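Local coordinates for protein luciferase-like enzymeAMP-CoA-ligase (Zophobas atratus, PDB 4W8O) that probably activates carboxylic acids with ATP as an AMP/CoA-ligase of the luciferase-like adenylate-forming (ANL) family, in a beetle that emits no light, at residues V73-T78 with I120-E125; A194-H199 with G387-D392; V206-Y211 with V352-L357; N372-L377 with Y418-I423. All coordinates share one frame; numbering follows the deposited sequence.

Contact 1 (V73-T78 with I120-E125)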
loop_
_atom_site.group_PDB
_atom_site.type_symbol
_atom_site.label_atom_id
_atom_site.label_comp_id
_atom_site.label_asym_id
_atom_site.label_seq_id
_atom_site.Cartn_x
_atom_site.Cartn_y
_atom_site.Cartn_z
ATOM N N VAL A 73 0.588 -2.148 -17.058
ATOM C CA VAL A 73 0.509 -0.704 -17.170
ATOM C C VAL A 73 1.259 -0.116 -15.981
ATOM O O VAL A 73 1.006 -0.469 -14.826
ATOM C CB VAL A 73 -0.937 -0.182 -17.186
ATOM C CG1 VAL A 73 -0.949 1.331 -17.359
ATOM C CG2 VAL A 73 -1.729 -0.846 -18.301
ATOM N N CYS A 74 2.185 0.780 -16.286
ATOM C CA CYS A 74 3.083 1.332 -15.300
ATOM C C CYS A 74 2.775 2.798 -15.000
ATOM O O CYS A 74 2.225 3.506 -15.841
ATOM C CB CYS A 74 4.494 1.186 -15.835
ATOM S SG CYS A 74 5.757 1.463 -14.605
ATOM N N PHE A 75 3.118 3.242 -13.797
ATOM C CA PHE A 75 2.846 4.606 -13.343
ATOM C C PHE A 75 4.079 5.196 -12.669
ATOM O O PHE A 75 4.703 4.546 -11.829
ATOM C CB PHE A 75 1.648 4.611 -12.383
ATOM C CG PHE A 75 0.436 3.988 -12.982
ATOM C CD1 PHE A 75 0.261 2.620 -12.933
ATOM C CD2 PHE A 75 -0.478 4.760 -13.684
ATOM C CE1 PHE A 75 -0.829 2.027 -13.543
ATOM C CE2 PHE A 75 -1.566 4.176 -14.291
ATOM C CZ PHE A 75 -1.742 2.815 -14.229
ATOM N N CYS A 76 4.447 6.410 -13.066
ATOM C CA CYS A 76 5.504 7.161 -12.380
ATOM C C CYS A 76 5.036 8.577 -12.046
ATOM O O CYS A 76 5.165 9.505 -12.856
ATOM C CB CYS A 76 6.773 7.208 -13.219
ATOM S SG CYS A 76 8.180 7.831 -12.274
ATOM N N SER A 77 4.491 8.740 -10.845
ATOM C CA SER A 77 3.925 10.014 -10.441
ATOM C C SER A 77 3.815 10.114 -8.926
ATOM O O SER A 77 3.581 9.114 -8.246
ATOM C CB SER A 77 2.540 10.190 -11.070
ATOM O OG SER A 77 1.891 11.366 -10.614
ATOM N N THR A 78 4.004 11.326 -8.408
ATOM C CA THR A 78 3.602 11.655 -7.057
ATOM C C THR A 78 2.074 11.606 -6.972
ATOM O O THR A 78 1.382 11.429 -7.980
ATOM C CB THR A 78 4.096 13.057 -6.646
ATOM O OG1 THR A 78 3.780 14.002 -7.673
ATOM C CG2 THR A 78 5.594 13.060 -6.411
ATOM N N ILE A 120 2.276 0.484 -21.499
ATOM C CA ILE A 120 2.064 1.910 -21.364
ATOM C C ILE A 120 2.641 2.312 -20.029
ATOM O O ILE A 120 2.580 1.537 -19.062
ATOM C CB ILE A 120 0.570 2.282 -21.356
ATOM C CG1 ILE A 120 -0.066 2.013 -22.720
ATOM C CG2 ILE A 120 0.383 3.747 -20.977
ATOM C CD1 ILE A 120 -1.577 2.067 -22.715
ATOM N N ILE A 121 3.190 3.520 -19.981
ATOM C CA ILE A 121 3.545 4.146 -18.713
ATOM C C ILE A 121 2.954 5.554 -18.635
ATOM O O ILE A 121 3.189 6.390 -19.513
ATOM C CB ILE A 121 5.071 4.150 -18.447
ATOM C CG1 ILE A 121 5.386 4.979 -17.199
ATOM C CG2 ILE A 121 5.839 4.706 -19.626
ATOM C CD1 ILE A 121 6.727 4.656 -16.590
ATOM N N PHE A 122 2.161 5.786 -17.594
ATOM C CA PHE A 122 1.667 7.122 -17.248
ATOM C C PHE A 122 2.709 7.822 -16.377
ATOM O O PHE A 122 3.163 7.264 -15.372
ATOM C CB PHE A 122 0.338 7.036 -16.490
ATOM C CG PHE A 122 -0.830 6.619 -17.352
ATOM C CD1 PHE A 122 -1.034 5.287 -17.670
ATOM C CD2 PHE A 122 -1.726 7.560 -17.836
ATOM C CE1 PHE A 122 -2.108 4.893 -18.464
ATOM C CE2 PHE A 122 -2.796 7.180 -18.631
ATOM C CZ PHE A 122 -2.986 5.840 -18.949
ATOM N N VAL A 123 3.059 9.054 -16.744
ATOM C CA VAL A 123 4.151 9.774 -16.091
ATOM C C VAL A 123 3.813 11.238 -15.805
ATOM O O VAL A 123 3.236 11.924 -16.636
ATOM C CB VAL A 123 5.432 9.693 -16.954
ATOM C CG1 VAL A 123 5.289 10.524 -18.220
ATOM C CG2 VAL A 123 6.659 10.149 -16.167
ATOM N N GLU A 124 4.165 11.704 -14.612
ATOM C CA GLU A 124 4.078 13.122 -14.280
ATOM C C GLU A 124 5.087 13.904 -15.116
ATOM O O GLU A 124 6.130 13.362 -15.498
ATOM C CB GLU A 124 4.329 13.359 -12.782
ATOM C CG GLU A 124 5.721 12.942 -12.314
ATOM C CD GLU A 124 5.985 13.176 -10.838
ATOM O OE1 GLU A 124 5.041 13.457 -10.067
ATOM O OE2 GLU A 124 7.167 13.077 -10.451
ATOM N N GLU A 125 4.790 15.173 -15.387
ATOM C CA GLU A 125 5.696 16.024 -16.171
ATOM C C GLU A 125 7.119 16.044 -15.604
ATOM O O GLU A 125 8.099 16.024 -16.353
ATOM C CB GLU A 125 5.162 17.456 -16.242
ATOM C CG GLU A 125 3.969 17.620 -17.167
ATOM C CD GLU A 125 3.429 19.044 -17.193
ATOM O OE1 GLU A 125 3.852 19.873 -16.365
ATOM O OE2 GLU A 125 2.565 19.338 -18.038
#

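Contact 2 (A194-H199 with G387-D392)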
loop_
_atom_site.group_PDB
_atom_site.type_symbol
_atom_site.label_atom_id
_atom_site.label_comp_id
_atom_site.label_asym_id
_atom_site.label_seq_id
_atom_site.Cartn_x
_atom_site.Cartn_y
_atom_site.Cartn_z
ATOM N N ALA A 194 10.183 -8.501 -9.307
ATOM C CA ALA A 194 8.808 -8.041 -9.353
ATOM C C ALA A 194 7.914 -8.998 -8.570
ATOM O O ALA A 194 7.600 -10.093 -9.027
ATOM C CB ALA A 194 8.326 -7.898 -10.787
ATOM N N ILE A 195 7.539 -8.560 -7.373
ATOM C CA ILE A 195 6.583 -9.258 -6.528
ATOM C C ILE A 195 5.191 -9.216 -7.169
ATOM O O ILE A 195 4.673 -8.144 -7.479
ATOM C CB ILE A 195 6.489 -8.564 -5.158
ATOM C CG1 ILE A 195 7.807 -8.694 -4.394
ATOM C CG2 ILE A 195 5.331 -9.136 -4.347
ATOM C CD1 ILE A 195 7.986 -7.643 -3.314
ATOM N N CYS A 196 4.590 -10.379 -7.369
ATOM C CA CYS A 196 3.246 -10.455 -7.959
ATOM C C CYS A 196 2.190 -10.755 -6.915
ATOM O O CYS A 196 2.282 -11.776 -6.219
ATOM C CB CYS A 196 3.203 -11.548 -9.027
ATOM S SG CYS A 196 4.227 -11.156 -10.459
ATOM N N HIS A 197 1.196 -9.872 -6.799
ATOM C CA HIS A 197 -0.032 -10.198 -6.079
ATOM C C HIS A 197 -1.157 -10.467 -7.059
ATOM O O HIS A 197 -1.326 -9.744 -8.052
ATOM C CB HIS A 197 -0.427 -9.089 -5.109
ATOM C CG HIS A 197 0.373 -9.103 -3.852
ATOM N ND1 HIS A 197 0.213 -10.071 -2.885
ATOM C CD2 HIS A 197 1.376 -8.303 -3.423
ATOM C CE1 HIS A 197 1.068 -9.853 -1.904
ATOM N NE2 HIS A 197 1.787 -8.788 -2.206
ATOM N N SER A 198 -1.928 -11.512 -6.765
ATOM C CA SER A 198 -3.105 -11.843 -7.536
ATOM C C SER A 198 -4.244 -10.945 -7.099
ATOM O O SER A 198 -4.130 -10.210 -6.126
ATOM C CB SER A 198 -3.489 -13.312 -7.329
ATOM O OG SER A 198 -3.833 -13.565 -5.982
ATOM N N HIS A 199 -5.349 -11.013 -7.822
ATOM C CA HIS A 199 -6.542 -10.300 -7.409
ATOM C C HIS A 199 -6.895 -10.758 -5.999
ATOM O O HIS A 199 -7.139 -9.945 -5.116
ATOM C CB HIS A 199 -7.703 -10.555 -8.376
ATOM C CG HIS A 199 -7.381 -10.201 -9.791
ATOM N ND1 HIS A 199 -7.470 -8.918 -10.277
ATOM C CD2 HIS A 199 -6.917 -10.955 -10.813
ATOM C CE1 HIS A 199 -7.098 -8.895 -11.540
ATOM N NE2 HIS A 199 -6.761 -10.121 -11.892
ATOM N N GLY A 387 4.300 -15.150 -6.353
ATOM C CA GLY A 387 5.624 -15.442 -6.904
ATOM C C GLY A 387 6.225 -14.208 -7.538
ATOM O O GLY A 387 5.715 -13.104 -7.335
ATOM N N TYR A 388 7.316 -14.381 -8.285
ATOM C CA TYR A 388 7.913 -13.268 -9.029
ATOM C C TYR A 388 7.447 -13.324 -10.490
ATOM O O TYR A 388 7.123 -14.391 -11.001
ATOM C CB TYR A 388 9.451 -13.293 -8.954
ATOM C CG TYR A 388 10.066 -12.994 -7.583
ATOM C CD1 TYR A 388 9.444 -12.133 -6.668
ATOM C CD2 TYR A 388 11.297 -13.541 -7.224
ATOM C CE1 TYR A 388 10.023 -11.851 -5.435
ATOM C CE2 TYR A 388 11.885 -13.254 -5.994
ATOM C CZ TYR A 388 11.242 -12.412 -5.100
ATOM O OH TYR A 388 11.822 -12.133 -3.877
ATOM N N TYR A 389 7.429 -12.171 -11.153
ATOM C CA TYR A 389 6.894 -12.057 -12.509
ATOM C C TYR A 389 7.668 -12.913 -13.510
ATOM O O TYR A 389 7.078 -13.679 -14.264
ATOM C CB TYR A 389 6.910 -10.591 -12.946
ATOM C CG TYR A 389 6.171 -10.293 -14.231
ATOM C CD1 TYR A 389 4.841 -10.690 -14.409
ATOM C CD2 TYR A 389 6.782 -9.581 -15.253
ATOM C CE1 TYR A 389 4.155 -10.394 -15.581
ATOM C CE2 TYR A 389 6.112 -9.294 -16.431
ATOM C CZ TYR A 389 4.797 -9.692 -16.587
ATOM O OH TYR A 389 4.137 -9.399 -17.757
ATOM N N ARG A 390 8.989 -12.771 -13.531
ATOM C CA ARG A 390 9.811 -13.623 -14.394
ATOM C C ARG A 390 10.945 -14.363 -13.686
ATOM O O ARG A 390 11.602 -15.202 -14.291
ATOM C CB ARG A 390 10.335 -12.816 -15.580
ATOM C CG ARG A 390 9.227 -12.491 -16.574
ATOM C CD ARG A 390 9.747 -11.982 -17.901
ATOM N NE ARG A 390 9.720 -10.524 -17.985
ATOM C CZ ARG A 390 8.808 -9.799 -18.637
ATOM N NH1 ARG A 390 7.793 -10.368 -19.282
ATOM N NH2 ARG A 390 8.918 -8.479 -18.637
ATOM N N ASN A 391 11.161 -14.077 -12.412
ATOM C CA ASN A 391 12.217 -14.722 -11.662
ATOM C C ASN A 391 11.649 -15.829 -10.752
ATOM O O ASN A 391 10.483 -16.216 -10.901
ATOM C CB ASN A 391 13.039 -13.647 -10.936
ATOM C CG ASN A 391 14.035 -12.967 -11.867
ATOM O OD1 ASN A 391 14.856 -13.633 -12.485
ATOM N ND2 ASN A 391 13.937 -11.653 -12.002
ATOM N N ASP A 392 12.465 -16.349 -9.837
ATOM C CA ASP A 392 12.145 -17.575 -9.107
ATOM C C ASP A 392 12.138 -17.341 -7.597
ATOM O O ASP A 392 13.191 -17.281 -6.966
ATOM C CB ASP A 392 13.177 -18.654 -9.463
ATOM C CG ASP A 392 12.885 -19.997 -8.817
ATOM O OD1 ASP A 392 12.015 -20.070 -7.930
ATOM O OD2 ASP A 392 13.537 -20.986 -9.205
#

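Contact 3 (V206-Y211 with V352-L357)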
loop_
_atom_site.group_PDB
_atom_site.type_symbol
_atom_site.label_atom_id
_atom_site.label_comp_id
_atom_site.label_asym_id
_atom_site.label_seq_id
_atom_site.Cartn_x
_atom_site.Cartn_y
_atom_site.Cartn_z
ATOM N N VAL A 206 -5.864 -6.060 1.614
ATOM C CA VAL A 206 -6.816 -4.996 1.888
ATOM C C VAL A 206 -7.836 -5.424 2.953
ATOM O O VAL A 206 -8.092 -4.687 3.901
ATOM C CB VAL A 206 -7.563 -4.568 0.601
ATOM C CG1 VAL A 206 -8.700 -3.617 0.927
ATOM C CG2 VAL A 206 -6.593 -3.932 -0.391
ATOM N N GLU A 207 -8.402 -6.616 2.794
ATOM C CA GLU A 207 -9.438 -7.080 3.706
ATOM C C GLU A 207 -8.873 -7.387 5.098
ATOM O O GLU A 207 -9.511 -7.073 6.103
ATOM C CB GLU A 207 -10.179 -8.290 3.123
ATOM C CG GLU A 207 -11.644 -8.286 3.497
ATOM C CD GLU A 207 -12.451 -9.394 2.847
ATOM O OE1 GLU A 207 -11.976 -10.051 1.894
ATOM O OE2 GLU A 207 -13.587 -9.592 3.304
ATOM N N THR A 208 -7.677 -7.974 5.151
ATOM C CA THR A 208 -7.013 -8.251 6.423
ATOM C C THR A 208 -6.743 -6.951 7.182
ATOM O O THR A 208 -6.950 -6.887 8.393
ATOM C CB THR A 208 -5.695 -9.030 6.215
ATOM O OG1 THR A 208 -5.993 -10.330 5.683
ATOM C CG2 THR A 208 -4.904 -9.177 7.519
ATOM N N SER A 209 -6.308 -5.915 6.470
ATOM C CA SER A 209 -6.073 -4.611 7.094
ATOM C C SER A 209 -7.370 -3.999 7.677
ATOM O O SER A 209 -7.341 -3.351 8.725
ATOM C CB SER A 209 -5.356 -3.642 6.125
ATOM O OG SER A 209 -6.213 -3.095 5.133
ATOM N N PHE A 210 -8.500 -4.229 7.014
ATOM C CA PHE A 210 -9.795 -3.797 7.536
ATOM C C PHE A 210 -10.139 -4.484 8.866
ATOM O O PHE A 210 -10.569 -3.824 9.812
ATOM C CB PHE A 210 -10.903 -4.050 6.509
ATOM C CG PHE A 210 -12.285 -3.765 7.025
ATOM C CD1 PHE A 210 -12.752 -2.464 7.108
ATOM C CD2 PHE A 210 -13.118 -4.800 7.432
ATOM C CE1 PHE A 210 -14.022 -2.194 7.592
ATOM C CE2 PHE A 210 -14.392 -4.540 7.913
ATOM C CZ PHE A 210 -14.846 -3.234 7.989
ATOM N N TYR A 211 -9.934 -5.800 8.945
ATOM C CA TYR A 211 -10.214 -6.540 10.183
ATOM C C TYR A 211 -9.181 -6.326 11.295
ATOM O O TYR A 211 -9.382 -6.788 12.415
ATOM C CB TYR A 211 -10.438 -8.030 9.901
ATOM C CG TYR A 211 -11.775 -8.246 9.236
ATOM C CD1 TYR A 211 -12.958 -8.085 9.956
ATOM C CD2 TYR A 211 -11.861 -8.548 7.884
ATOM C CE1 TYR A 211 -14.192 -8.251 9.349
ATOM C CE2 TYR A 211 -13.088 -8.718 7.266
ATOM C CZ TYR A 211 -14.249 -8.566 8.003
ATOM O OH TYR A 211 -15.464 -8.723 7.398
ATOM N N VAL A 352 -0.234 -10.646 15.991
ATOM C CA VAL A 352 -0.448 -11.138 14.623
ATOM C C VAL A 352 -1.797 -10.692 14.065
ATOM O O VAL A 352 -2.789 -10.649 14.783
ATOM C CB VAL A 352 -0.346 -12.675 14.543
ATOM C CG1 VAL A 352 -0.584 -13.158 13.121
ATOM C CG2 VAL A 352 1.027 -13.146 15.012
ATOM N N SER A 353 -1.812 -10.331 12.785
ATOM C CA SER A 353 -3.018 -9.829 12.132
ATOM C C SER A 353 -4.037 -10.957 11.873
ATOM O O SER A 353 -3.676 -12.138 11.894
ATOM C CB SER A 353 -2.645 -9.111 10.826
ATOM O OG SER A 353 -1.714 -9.873 10.088
ATOM N N PRO A 354 -5.313 -10.593 11.632
ATOM C CA PRO A 354 -6.340 -11.629 11.429
ATOM C C PRO A 354 -6.002 -12.578 10.284
ATOM O O PRO A 354 -5.372 -12.168 9.303
ATOM C CB PRO A 354 -7.613 -10.829 11.106
ATOM C CG PRO A 354 -7.364 -9.461 11.626
ATOM C CD PRO A 354 -5.880 -9.231 11.568
ATOM N N ARG A 355 -6.397 -13.839 10.447
ATOM C CA ARG A 355 -6.233 -14.875 9.431
ATOM C C ARG A 355 -4.791 -15.032 8.956
ATOM O O ARG A 355 -4.546 -15.407 7.811
ATOM C CB ARG A 355 -7.192 -14.621 8.255
ATOM C CG ARG A 355 -8.609 -15.105 8.540
ATOM C CD ARG A 355 -9.546 -14.897 7.361
ATOM N NE ARG A 355 -9.135 -15.636 6.182
ATOM C CZ ARG A 355 -9.513 -16.873 5.872
ATOM N NH1 ARG A 355 -10.329 -17.569 6.660
ATOM N NH2 ARG A 355 -9.059 -17.421 4.754
ATOM N N THR A 356 -3.842 -14.763 9.854
ATOM C CA THR A 356 -2.418 -14.859 9.575
ATOM C C THR A 356 -1.765 -15.818 10.572
ATOM O O THR A 356 -2.129 -15.835 11.759
ATOM C CB THR A 356 -1.752 -13.475 9.694
ATOM O OG1 THR A 356 -2.335 -12.577 8.739
ATOM C CG2 THR A 356 -0.247 -13.553 9.464
ATOM N N LEU A 357 -0.814 -16.620 10.088
ATOM C CA LEU A 357 0.028 -17.448 10.956
ATOM C C LEU A 357 1.441 -16.859 11.025
ATOM O O LEU A 357 1.986 -16.432 10.004
ATOM C CB LEU A 357 0.107 -18.881 10.431
ATOM C CG LEU A 357 -1.206 -19.636 10.213
ATOM C CD1 LEU A 357 -0.920 -20.949 9.503
ATOM C CD2 LEU A 357 -1.940 -19.876 11.519
HETATM O O HOH W 1 -5.162 -12.758 5.957
#

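Contact 4 (N372-L377 with Y418-I423)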
loop_
_atom_site.group_PDB
_atom_site.type_symbol
_atom_site.label_atom_id
_atom_site.label_comp_id
_atom_site.label_asym_id
_atom_site.label_seq_id
_atom_site.Cartn_x
_atom_site.Cartn_y
_atom_site.Cartn_z
ATOM N N ASN A 372 10.290 -15.645 23.953
ATOM C CA ASN A 372 11.618 -15.193 24.405
ATOM C C ASN A 372 12.772 -16.052 23.879
ATOM O O ASN A 372 13.766 -16.284 24.580
ATOM C CB ASN A 372 11.669 -15.098 25.934
ATOM C CG ASN A 372 10.632 -14.148 26.483
ATOM O OD1 ASN A 372 10.702 -12.945 26.248
ATOM N ND2 ASN A 372 9.658 -14.681 27.207
ATOM N N GLN A 373 12.616 -16.525 22.645
ATOM C CA GLN A 373 13.656 -17.249 21.928
ATOM C C GLN A 373 13.736 -16.652 20.524
ATOM O O GLN A 373 12.807 -16.801 19.717
ATOM C CB GLN A 373 13.334 -18.740 21.854
ATOM C CG GLN A 373 13.002 -19.373 23.199
ATOM C CD GLN A 373 12.700 -20.862 23.103
ATOM O OE1 GLN A 373 11.671 -21.339 23.597
ATOM N NE2 GLN A 373 13.598 -21.607 22.463
ATOM N N LYS A 374 14.830 -15.948 20.247
ATOM C CA LYS A 374 14.989 -15.274 18.966
ATOM C C LYS A 374 15.250 -16.269 17.834
ATOM O O LYS A 374 15.884 -17.302 18.029
ATOM C CB LYS A 374 16.075 -14.185 19.025
ATOM C CG LYS A 374 17.501 -14.681 19.208
ATOM C CD LYS A 374 18.534 -13.625 18.838
ATOM C CE LYS A 374 19.060 -13.852 17.428
ATOM N NZ LYS A 374 19.807 -12.678 16.889
ATOM N N GLY A 375 14.717 -15.959 16.660
ATOM C CA GLY A 375 14.891 -16.783 15.466
ATOM C C GLY A 375 14.362 -16.028 14.253
ATOM O O GLY A 375 14.112 -14.827 14.334
ATOM N N GLU A 376 14.167 -16.739 13.146
ATOM C CA GLU A 376 13.722 -16.127 11.898
ATOM C C GLU A 376 12.195 -16.068 11.878
ATOM O O GLU A 376 11.530 -17.095 12.070
ATOM C CB GLU A 376 14.227 -16.929 10.691
ATOM C CG GLU A 376 15.679 -17.395 10.792
ATOM C CD GLU A 376 16.208 -18.014 9.502
ATOM O OE1 GLU A 376 15.424 -18.631 8.747
ATOM O OE2 GLU A 376 17.425 -17.890 9.245
ATOM N N LEU A 377 11.637 -14.880 11.666
ATOM C CA LEU A 377 10.180 -14.754 11.513
ATOM C C LEU A 377 9.709 -15.321 10.185
ATOM O O LEU A 377 10.192 -14.933 9.112
ATOM C CB LEU A 377 9.708 -13.303 11.629
ATOM C CG LEU A 377 9.352 -12.876 13.047
ATOM C CD1 LEU A 377 10.626 -12.707 13.859
ATOM C CD2 LEU A 377 8.531 -11.595 13.041
ATOM N N TYR A 418 8.230 -8.968 18.393
ATOM C CA TYR A 418 9.372 -8.043 18.411
ATOM C C TYR A 418 10.322 -8.409 17.283
ATOM O O TYR A 418 10.791 -9.545 17.210
ATOM C CB TYR A 418 10.127 -8.128 19.742
ATOM C CG TYR A 418 9.327 -7.667 20.937
ATOM C CD1 TYR A 418 8.470 -8.539 21.604
ATOM C CD2 TYR A 418 9.428 -6.358 21.404
ATOM C CE1 TYR A 418 7.732 -8.115 22.697
ATOM C CE2 TYR A 418 8.696 -5.928 22.495
ATOM C CZ TYR A 418 7.850 -6.810 23.138
ATOM O OH TYR A 418 7.115 -6.377 24.217
ATOM N N VAL A 419 10.588 -7.446 16.403
ATOM C CA VAL A 419 11.542 -7.618 15.308
ATOM C C VAL A 419 12.811 -6.901 15.716
ATOM O O VAL A 419 12.759 -5.749 16.147
ATOM C CB VAL A 419 11.008 -7.017 13.988
ATOM C CG1 VAL A 419 12.033 -7.169 12.866
ATOM C CG2 VAL A 419 9.684 -7.666 13.604
ATOM N N ILE A 420 13.949 -7.574 15.592
ATOM C CA ILE A 420 15.200 -7.003 16.082
ATOM C C ILE A 420 16.231 -6.695 14.992
ATOM O O ILE A 420 16.936 -5.695 15.093
ATOM C CB ILE A 420 15.800 -7.840 17.246
ATOM C CG1 ILE A 420 16.208 -9.247 16.801
ATOM C CG2 ILE A 420 14.794 -7.937 18.388
ATOM C CD1 ILE A 420 16.700 -10.133 17.935
ATOM N N GLU A 421 16.324 -7.521 13.954
ATOM C CA GLU A 421 17.297 -7.277 12.880
ATOM C C GLU A 421 16.992 -8.075 11.624
ATOM O O GLU A 421 16.199 -9.012 11.653
ATOM C CB GLU A 421 18.722 -7.615 13.346
ATOM C CG GLU A 421 18.988 -9.103 13.545
ATOM C CD GLU A 421 20.425 -9.392 13.938
ATOM O OE1 GLU A 421 20.928 -8.725 14.865
ATOM O OE2 GLU A 421 21.050 -10.283 13.322
ATOM N N ARG A 422 17.650 -7.707 10.532
ATOM C CA ARG A 422 17.542 -8.435 9.277
ATOM C C ARG A 422 18.685 -9.424 9.134
ATOM O O ARG A 422 19.808 -9.164 9.570
ATOM C CB ARG A 422 17.563 -7.475 8.089
ATOM C CG ARG A 422 16.356 -6.555 8.017
ATOM C CD ARG A 422 16.048 -6.156 6.584
ATOM N NE ARG A 422 15.780 -7.314 5.728
ATOM C CZ ARG A 422 14.633 -7.998 5.690
ATOM N NH1 ARG A 422 13.603 -7.666 6.461
ATOM N NH2 ARG A 422 14.510 -9.031 4.865
ATOM N N ILE A 423 18.391 -10.554 8.510
ATOM C CA ILE A 423 19.410 -11.537 8.169
ATOM C C ILE A 423 20.275 -10.968 7.036
ATOM O O ILE A 423 19.747 -10.492 6.025
ATOM C CB ILE A 423 18.755 -12.867 7.744
ATOM C CG1 ILE A 423 17.977 -13.471 8.921
ATOM C CG2 ILE A 423 19.799 -13.848 7.224
ATOM C CD1 ILE A 423 16.864 -14.408 8.507
#

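Contact 1 (V73-T78 with I120-E125)
Glu-124 reaches across to Thr-78 and grips two donors with one oxygen. Its CG lies between backbone N and carbonyl carbon (chi1 62°), and the extended chain beyond delivers OE1 to Thr-78. OG1 of Thr-78 donates to OE1 of Glu-124 at 2.8 Å, nearly along the C-O axis, whereas the Thr-78 N-H comes from above the carboxylate plane, N to OE1 2.9 Å. The second oxygen, OE2, is held by the hydroxyl of Ser-127. Just past strand 73-76, Ser-77 OG donates to Thr-78 O in the carbonyl plane, on a lone pair. Before these residues the segments are parallel neighbours, their axes 13° apart, at the middle of a mixed beta-sheet flanked by helices. Four backbone bonds join them: Cys-74 N to Ile-120 O, Phe-122 N to Cys-74 O, Cys-76 N to Phe-122 O and Glu-124 N to Cys-76 O. The N-H and C=O groups of Val-73 and Phe-75 point the other way and bond to the backbone at strand 96-99. On the face turned to helix 85-92, the Phe-75 and Phe-122 rings are near parallel but slid apart, CE2 of Phe-75 3.6 Å from CD1 of Phe-122; Val-73 CG1 meets the latter's edge.

Contact 2 (A194-H199 with G387-D392)
Strand 194-198 and the short, weakly bonded strand 387-388 run antiparallel, with Ile-195 and Tyr-388 as a non-hydrogen-bonded pair flanked by two backbone bonds: Cys-196 N to Gly-387 O, 2.9 Å, and Tyr-389 N to Ala-194 O, 3.0 Å. The second is the more bent, 144° at the hydrogen, though it lies in the carbonyl plane. On one face, CG1 of Ile-195 comes to the edge of the Tyr-388 ring, 4.0 Å from CE1, the two side chains crossing at a slant. CD1 of the same ring lies 3.6 Å from Ala-194 O. A serine replacing Tyr-388 would probably leave Ile-195 CG1 without its aromatic neighbour and a gap beside Ala-194 O. Across the sheet, Cys-196 has SG swung beside its own backbone N (chi1 -67°), which brings the sulfur to 3.4 Å from Tyr-389 N and to the edge of the Tyr-389 ring, a sulfur-aromatic contact. Ala-194 CB packs on Tyr-389 CB at 3.7 Å. Met-182 of strand 179-184 touches both Cys-196 and Tyr-389 on this side. This is an antiparallel edge strand added to a mixed sheet, 387-388 lying outermost beside 194-198, in an AMP-binding-family enzyme.

Contact 3 (V206-Y211 with V352-L357)
Thr-208 holds CG2 trans to its backbone N, which turns the methyl onto the turn at Ser-353 and Pro-354, and its OG1 lies beside that N, trans to the carbonyl carbon (chi1 -65°). Tyr-211 carries its ring off beside its own N (chi1 -73°), and its CB is what meets the proline. The methyl of Thr-208 rests 3.5 Å from the carbonyl oxygen of Pro-354 and 4.0 Å from CB of Ser-353. One helical turn on, CG of Pro-354 fits against the backbone at Tyr-211, 3.4 Å from Tyr-211 O and 3.8 Å from Tyr-211 CB. No direct hydrogen bond joins the segments. A water does so instead: it donates to Thr-208 OG1 at 2.6 Å and, weakly, to Arg-355 O. The Thr-208 hydroxyl in turn reaches back to Gln-204 O within its own helix.

Helix 199-211 is thus set against a type II beta turn, Ser-353 to Thr-356, which links strand 351-352 to strand 357-362 and so passes from the nine-stranded mixed sheet to the five-stranded antiparallel one. Were Pro-354 a glycine, Tyr-211 CB and O would probably lose the ring carbon they pack against, opening a gap beside the helix. Phe-11, near the N terminus, covers the same spot: it touches Pro-354 and Thr-208, stacks with the Tyr-211 ring and receives Arg-355 in a cation-pi contact. The Arg-355 guanidinium also makes salt bridges to Glu-10 and Asp-382, while Tyr-211 O accepts from Lys-9.

Contact 4 (N372-L377 with Y418-I423)
Lys-374 is the first residue of 372-377 to reach the other segment, laying its aliphatic chain across Ile-420 at about a right angle. Its CG occupies the tight site between backbone N and carbonyl carbon (chi1 68°), and a bend at chi3 then carries the chain over, with CD 4.0 Å from CD1 of Ile-420. The ammonium continues toward the carboxylate of Glu-421, but NZ stays 4.5 Å from OE2, longer than a salt bridge; any attraction is probably modest at this exposed surface. Beyond Gly-375, which bonds to Gly-409 through the backbone, Glu-376 crosses Ile-423 squarely: the methyl CD1 of the isoleucine sits 3.6 Å from OE2 and 3.9 Å from CG of the glutamate. The isoleucine offers only a methyl here; the charge of Glu-376 is met by a salt bridge from OE1 to Arg-378.

The segments are not adjacent strands. In the five-stranded antiparallel sheet, strand 403-411 runs between 367-380 and the edge strand 417-422, so side chains here reach over an intervening strand, with Ile-408 beneath Lys-374, Glu-376, Glu-421 and Ile-423. Ile-420 and Glu-421 both oppose Ile-408 in a classic beta bulge.

Leu-377, the buried end of the segment, meets Val-419 at a slant, CD2 to CG2 4.1 Å. Tyr-322 of strand 317-324 touches both of these, on the face away from Lys-374 and Glu-376.

Overall arrangement
Followed from the N terminus, the chain first closes contact 1, a loop of 41 residues rich in helix that pairs two parallel strands of the eight-stranded mixed sheet. Contact 2 opens next on strand 194-198 of that same sheet and closes only at 387-392, some 188 residues later. Contact 3 is nested inside this long loop: helix 199-211 follows directly on strand 194-198 and meets the turn leading into the antiparallel sheet. Contact 4 starts at 372-377, before contact 2 has closed, and ends at 418-423, so the two cross. Contacts 1 and 4 lie on opposite sides of the chain's centre, their centres about 38 Å apart.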